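Pyruvate kinase (Pyrobaculum aerophilum, PDB 3QTG) catalyses the last step of glycolysis, interconverting phosphoenolpyruvate plus ADP with pyruvate plus ATP, as a homotetramer that uses a divalent metal cation. Local coordinates at residues L133-D136 with G137-L141; L259-L263 with D264-I268. All coordinates share one frame; numbering follows the deposited sequence.

Interaction 1: residues L133-D136 with G137-L141; sequences LMLD and GRLRL
With CG anti to its carbonyl carbon (chi1 -80°), Leu135 turns CD2 to Leu139, whose own CG is anti to its nitrogen (chi1 -176°). The two chains run alongside each other, with Leu135 CD2 3.7 Å from Leu139 CB. Met134, bent at chi2 and chi3, lies across Leu141 and brings CE to 3.8 Å from Leu141 CD2. Leu133 takes the other face with Arg140, its CD2 3.9 Å from Arg140 CG.

Between the strands the chain reverses in a tight loop, with Leu135 and Asp136 in left-handed backbone conformations and Gly137 also at positive phi. Met134 N donates to Leu139 O at 3.0 Å, and Met134 O accepts twice from opposite faces of its plane: from Leu139 N at 2.9 Å and from Gly137 N at 3.2 Å, the latter well above the plane. A further turn bond joins Arg138 N to Leu135 O (3.0 Å). Arg138 and Leu139 both face Met134, a classic beta bulge.

This hairpin of strands 131-134 and 139-146 belongs to the beta-sheet of the B domain. Met134 and Leu139 pack on Ile161 of strand 159-161, Leu141 rests on strands 101-106 and 150-155, and Arg140 forms salt bridges with Glu156 and Glu170.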
loop_
_atom_site.group_PDB
_atom_site.type_symbol
_atom_site.label_atom_id
_atom_site.label_comp_id
_atom_site.label_asym_id
_atom_site.label_seq_id
_atom_site.Cartn_x
_atom_site.Cartn_y
_atom_site.Cartn_z
ATOM N N LEU A 133 -35.837 -2.828 -34.795
ATOM C CA LEU A 133 -36.392 -3.855 -33.915
ATOM C C LEU A 133 -37.847 -3.602 -33.581
ATOM O O LEU A 133 -38.210 -2.548 -33.080
ATOM C CB LEU A 133 -35.597 -3.939 -32.602
ATOM C CG LEU A 133 -34.090 -4.165 -32.692
ATOM C CD1 LEU A 133 -33.459 -3.950 -31.298
ATOM C CD2 LEU A 133 -33.839 -5.577 -33.235
ATOM N N MET A 134 -38.656 -4.613 -33.822
ATOM C CA MET A 134 -40.073 -4.544 -33.608
ATOM C C MET A 134 -40.462 -5.821 -32.903
ATOM O O MET A 134 -39.738 -6.815 -32.968
ATOM C CB MET A 134 -40.787 -4.468 -34.950
ATOM C CG MET A 134 -40.189 -3.411 -35.873
ATOM S SD MET A 134 -41.438 -2.442 -36.687
ATOM C CE MET A 134 -41.236 -3.044 -38.335
ATOM N N LEU A 135 -41.611 -5.804 -32.246
ATOM C CA LEU A 135 -42.109 -6.988 -31.569
ATOM C C LEU A 135 -41.101 -7.364 -30.472
ATOM O O LEU A 135 -40.689 -8.519 -30.353
ATOM C CB LEU A 135 -42.344 -8.116 -32.597
ATOM C CG LEU A 135 -43.630 -8.108 -33.456
ATOM C CD1 LEU A 135 -44.217 -6.719 -33.725
ATOM C CD2 LEU A 135 -43.471 -8.891 -34.767
ATOM N N ASP A 136 -40.682 -6.351 -29.705
ATOM C CA ASP A 136 -39.718 -6.507 -28.593
ATOM C C ASP A 136 -38.293 -6.987 -28.984
ATOM O O ASP A 136 -37.460 -7.268 -28.113
ATOM C CB ASP A 136 -40.314 -7.389 -27.469
ATOM C CG ASP A 136 -41.136 -6.585 -26.458
ATOM O OD1 ASP A 136 -40.715 -6.493 -25.282
ATOM O OD2 ASP A 136 -42.194 -6.036 -26.840
ATOM N N GLY A 137 -38.020 -7.068 -30.285
ATOM C CA GLY A 137 -36.746 -7.578 -30.786
ATOM C C GLY A 137 -36.899 -8.855 -31.593
ATOM O O GLY A 137 -35.900 -9.370 -32.121
ATOM N N ARG A 138 -38.136 -9.364 -31.674
ATOM C CA ARG A 138 -38.482 -10.593 -32.418
ATOM C C ARG A 138 -38.615 -10.417 -33.944
ATOM O O ARG A 138 -38.658 -11.394 -34.701
ATOM C CB ARG A 138 -39.791 -11.195 -31.893
ATOM C CG ARG A 138 -39.794 -11.536 -30.396
ATOM C CD ARG A 138 -40.926 -12.524 -30.043
ATOM N NE ARG A 138 -41.083 -12.675 -28.587
ATOM C CZ ARG A 138 -40.452 -13.584 -27.835
ATOM N NH1 ARG A 138 -39.604 -14.459 -28.379
ATOM N NH2 ARG A 138 -40.672 -13.614 -26.522
ATOM N N LEU A 139 -38.745 -9.180 -34.392
ATOM C CA LEU A 139 -38.745 -8.895 -35.821
ATOM C C LEU A 139 -37.606 -7.932 -36.041
ATOM O O LEU A 139 -37.631 -6.811 -35.529
ATOM C CB LEU A 139 -40.094 -8.313 -36.276
ATOM C CG LEU A 139 -40.343 -8.024 -37.772
ATOM C CD1 LEU A 139 -39.811 -9.118 -38.717
ATOM C CD2 LEU A 139 -41.842 -7.755 -38.042
ATOM N N ARG A 140 -36.586 -8.386 -36.756
ATOM C CA ARG A 140 -35.461 -7.542 -37.107
ATOM C C ARG A 140 -35.521 -7.250 -38.594
ATOM O O ARG A 140 -35.892 -8.110 -39.389
ATOM C CB ARG A 140 -34.132 -8.212 -36.765
ATOM C CG ARG A 140 -34.110 -8.852 -35.384
ATOM C CD ARG A 140 -32.897 -9.755 -35.191
ATOM N NE ARG A 140 -31.784 -8.985 -34.641
ATOM C CZ ARG A 140 -30.776 -8.552 -35.369
ATOM N NH1 ARG A 140 -30.752 -8.840 -36.643
ATOM N NH2 ARG A 140 -29.799 -7.853 -34.830
ATOM N N LEU A 141 -35.177 -6.017 -38.951
ATOM C CA LEU A 141 -35.154 -5.603 -40.344
ATOM C C LEU A 141 -33.845 -4.876 -40.605
ATOM O O LEU A 141 -33.490 -3.956 -39.874
ATOM C CB LEU A 141 -36.318 -4.660 -40.706
ATOM C CG LEU A 141 -37.837 -4.692 -40.428
ATOM C CD1 LEU A 141 -38.720 -5.249 -41.597
ATOM C CD2 LEU A 141 -38.257 -5.219 -39.045
#

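Interaction 2: residues L259-L263 with D264-I268; sequences LHYGL and DALPI
Leu266 sets a methyl against Tyr261 on one flank of a tight turn. The CB of Tyr261 faces the helix start while the ring runs off from it. That CB therefore does most of the touching, 4.0 Å from Leu266 CD1, and the ring comes near the same methyl obliquely, with Tyr261 CD2 4.2 Å from Leu266 CD1. Leu266 reaches there with an unusual first torsion of -143°, well off the staggered positions. The Ala265 methyl also approaches Tyr261, its CB 4.2 Å from Tyr261 CB. Beyond this group, the Tyr261 ring takes part in a cation-pi contact with Lys234.

The backbone reverses through Leu263 and Asp264, closed by Ala265 N donating to Gly262 O at 3.0 Å from above the carbonyl plane. Asp264 places CG between its own nitrogen and carbonyl carbon (chi1 55°), which folds the carboxylate back over the turn and brings OD1 to 3.7 Å from Leu263 N. OD2 is hydrogen-bonded to Asn344 ND2 of the second subunit. Leu263 O lies 3.7 Å from Pro267 CD; the proline has no N-H to offer it.

The single bond across Leu263 and Asp264 makes a type I turn leading into helix 266-279. In this TIM barrel the turn lies between the sixth strand, 249-253, and that helix, just after helix 254-257, which carries the probable substrate-binding residues Gly255 and Asp256, and it meets the second subunit.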
loop_
_atom_site.group_PDB
_atom_site.type_symbol
_atom_site.label_atom_id
_atom_site.label_comp_id
_atom_site.label_asym_id
_atom_site.label_seq_id
_atom_site.Cartn_x
_atom_site.Cartn_y
_atom_site.Cartn_z
ATOM N N LEU A 259 -31.183 -4.745 -25.874
ATOM C CA LEU A 259 -31.507 -4.380 -27.260
ATOM C C LEU A 259 -30.390 -3.640 -28.021
ATOM O O LEU A 259 -30.354 -3.683 -29.268
ATOM C CB LEU A 259 -32.788 -3.535 -27.320
ATOM C CG LEU A 259 -34.052 -4.064 -26.641
ATOM C CD1 LEU A 259 -35.215 -3.083 -26.803
ATOM C CD2 LEU A 259 -34.417 -5.441 -27.164
ATOM N N HIS A 260 -29.505 -2.956 -27.295
ATOM C CA HIS A 260 -28.482 -2.098 -27.902
ATOM C C HIS A 260 -27.070 -2.701 -27.867
ATOM O O HIS A 260 -26.142 -2.172 -28.495
ATOM C CB HIS A 260 -28.523 -0.695 -27.275
ATOM C CG HIS A 260 -29.867 -0.048 -27.392
ATOM N ND1 HIS A 260 -30.322 0.511 -28.567
ATOM C CD2 HIS A 260 -30.889 0.054 -26.511
ATOM C CE1 HIS A 260 -31.557 0.948 -28.397
ATOM N NE2 HIS A 260 -31.926 0.680 -27.160
ATOM N N TYR A 261 -26.926 -3.812 -27.151
ATOM C CA TYR A 261 -25.652 -4.515 -27.033
ATOM C C TYR A 261 -25.862 -5.992 -27.354
ATOM O O TYR A 261 -26.947 -6.514 -27.135
ATOM C CB TYR A 261 -25.090 -4.354 -25.608
ATOM C CG TYR A 261 -24.648 -2.942 -25.296
ATOM C CD1 TYR A 261 -23.361 -2.493 -25.661
ATOM C CD2 TYR A 261 -25.519 -2.043 -24.660
ATOM C CE1 TYR A 261 -22.957 -1.187 -25.414
ATOM C CE2 TYR A 261 -25.124 -0.734 -24.402
ATOM C CZ TYR A 261 -23.841 -0.314 -24.778
ATOM O OH TYR A 261 -23.457 0.977 -24.519
ATOM N N GLY A 262 -24.837 -6.662 -27.869
ATOM C CA GLY A 262 -24.870 -8.138 -27.974
ATOM C C GLY A 262 -25.084 -8.733 -26.590
ATOM O O GLY A 262 -24.779 -8.097 -25.590
ATOM N N LEU A 263 -25.638 -9.936 -26.506
ATOM C CA LEU A 263 -25.905 -10.512 -25.178
ATOM C C LEU A 263 -24.603 -10.801 -24.401
ATOM O O LEU A 263 -24.571 -10.709 -23.171
ATOM C CB LEU A 263 -26.789 -11.762 -25.284
ATOM C CG LEU A 263 -28.306 -11.621 -25.528
ATOM C CD1 LEU A 263 -28.994 -12.943 -25.147
ATOM C CD2 LEU A 263 -28.955 -10.418 -24.774
ATOM N N ASP A 264 -23.536 -11.091 -25.142
ATOM C CA ASP A 264 -22.194 -11.298 -24.581
ATOM C C ASP A 264 -21.505 -9.997 -24.142
ATOM O O ASP A 264 -20.531 -10.038 -23.377
ATOM C CB ASP A 264 -21.306 -12.067 -25.584
ATOM C CG ASP A 264 -21.227 -11.382 -26.969
ATOM O OD1 ASP A 264 -22.278 -10.958 -27.507
ATOM O OD2 ASP A 264 -20.108 -11.259 -27.524
ATOM N N ALA A 265 -21.996 -8.849 -24.625
ATOM C CA ALA A 265 -21.392 -7.545 -24.314
ATOM C C ALA A 265 -21.953 -6.900 -23.045
ATOM O O ALA A 265 -21.350 -5.984 -22.481
ATOM C CB ALA A 265 -21.517 -6.592 -25.506
ATOM N N LEU A 266 -23.103 -7.392 -22.594
ATOM C CA LEU A 266 -23.820 -6.800 -21.479
ATOM C C LEU A 266 -23.170 -6.906 -20.084
ATOM O O LEU A 266 -23.373 -6.006 -19.267
ATOM C CB LEU A 266 -25.258 -7.341 -21.423
ATOM C CG LEU A 266 -26.338 -6.332 -21.005
ATOM C CD1 LEU A 266 -26.238 -5.001 -21.785
ATOM C CD2 LEU A 266 -27.713 -6.939 -21.155
ATOM N N PRO A 267 -22.490 -8.038 -19.759
ATOM C CA PRO A 267 -21.793 -8.081 -18.459
ATOM C C PRO A 267 -20.779 -6.963 -18.234
ATOM O O PRO A 267 -20.725 -6.409 -17.143
ATOM C CB PRO A 267 -21.110 -9.461 -18.467
ATOM C CG PRO A 267 -22.032 -10.300 -19.310
ATOM C CD PRO A 267 -22.419 -9.346 -20.444
ATOM N N ILE A 268 -19.996 -6.626 -19.253
ATOM C CA ILE A 268 -19.056 -5.521 -19.142
ATOM C C ILE A 268 -19.744 -4.138 -18.967
ATOM O O ILE A 268 -19.273 -3.303 -18.196
ATOM C CB ILE A 268 -17.990 -5.567 -20.285
ATOM C CG1 ILE A 268 -16.744 -6.318 -19.804
ATOM C CG2 ILE A 268 -17.580 -4.167 -20.775
ATOM C CD1 ILE A 268 -16.407 -6.062 -18.302
#

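Overall arrangement
Following the chain from its N terminus, interaction 1 comes first, closing the hairpin loop between strands 131-134 and 139-146 in the B domain, which is inserted between barrel strands 76-80 and 199-202. Interaction 2 follows after the chain has returned to the barrel, and closes the short turn ahead of helix 266-279. The two are in series, neither nested nor crossed, with centres about 17 Å apart. They meet through Leu259: its CD2 packs 3.7 Å from Asp136 O, and its O lies 3.7 Å from Leu133 CD1. The hairpin end of the B domain thus leans on the loop after helix 254-257, joining B domain to barrel.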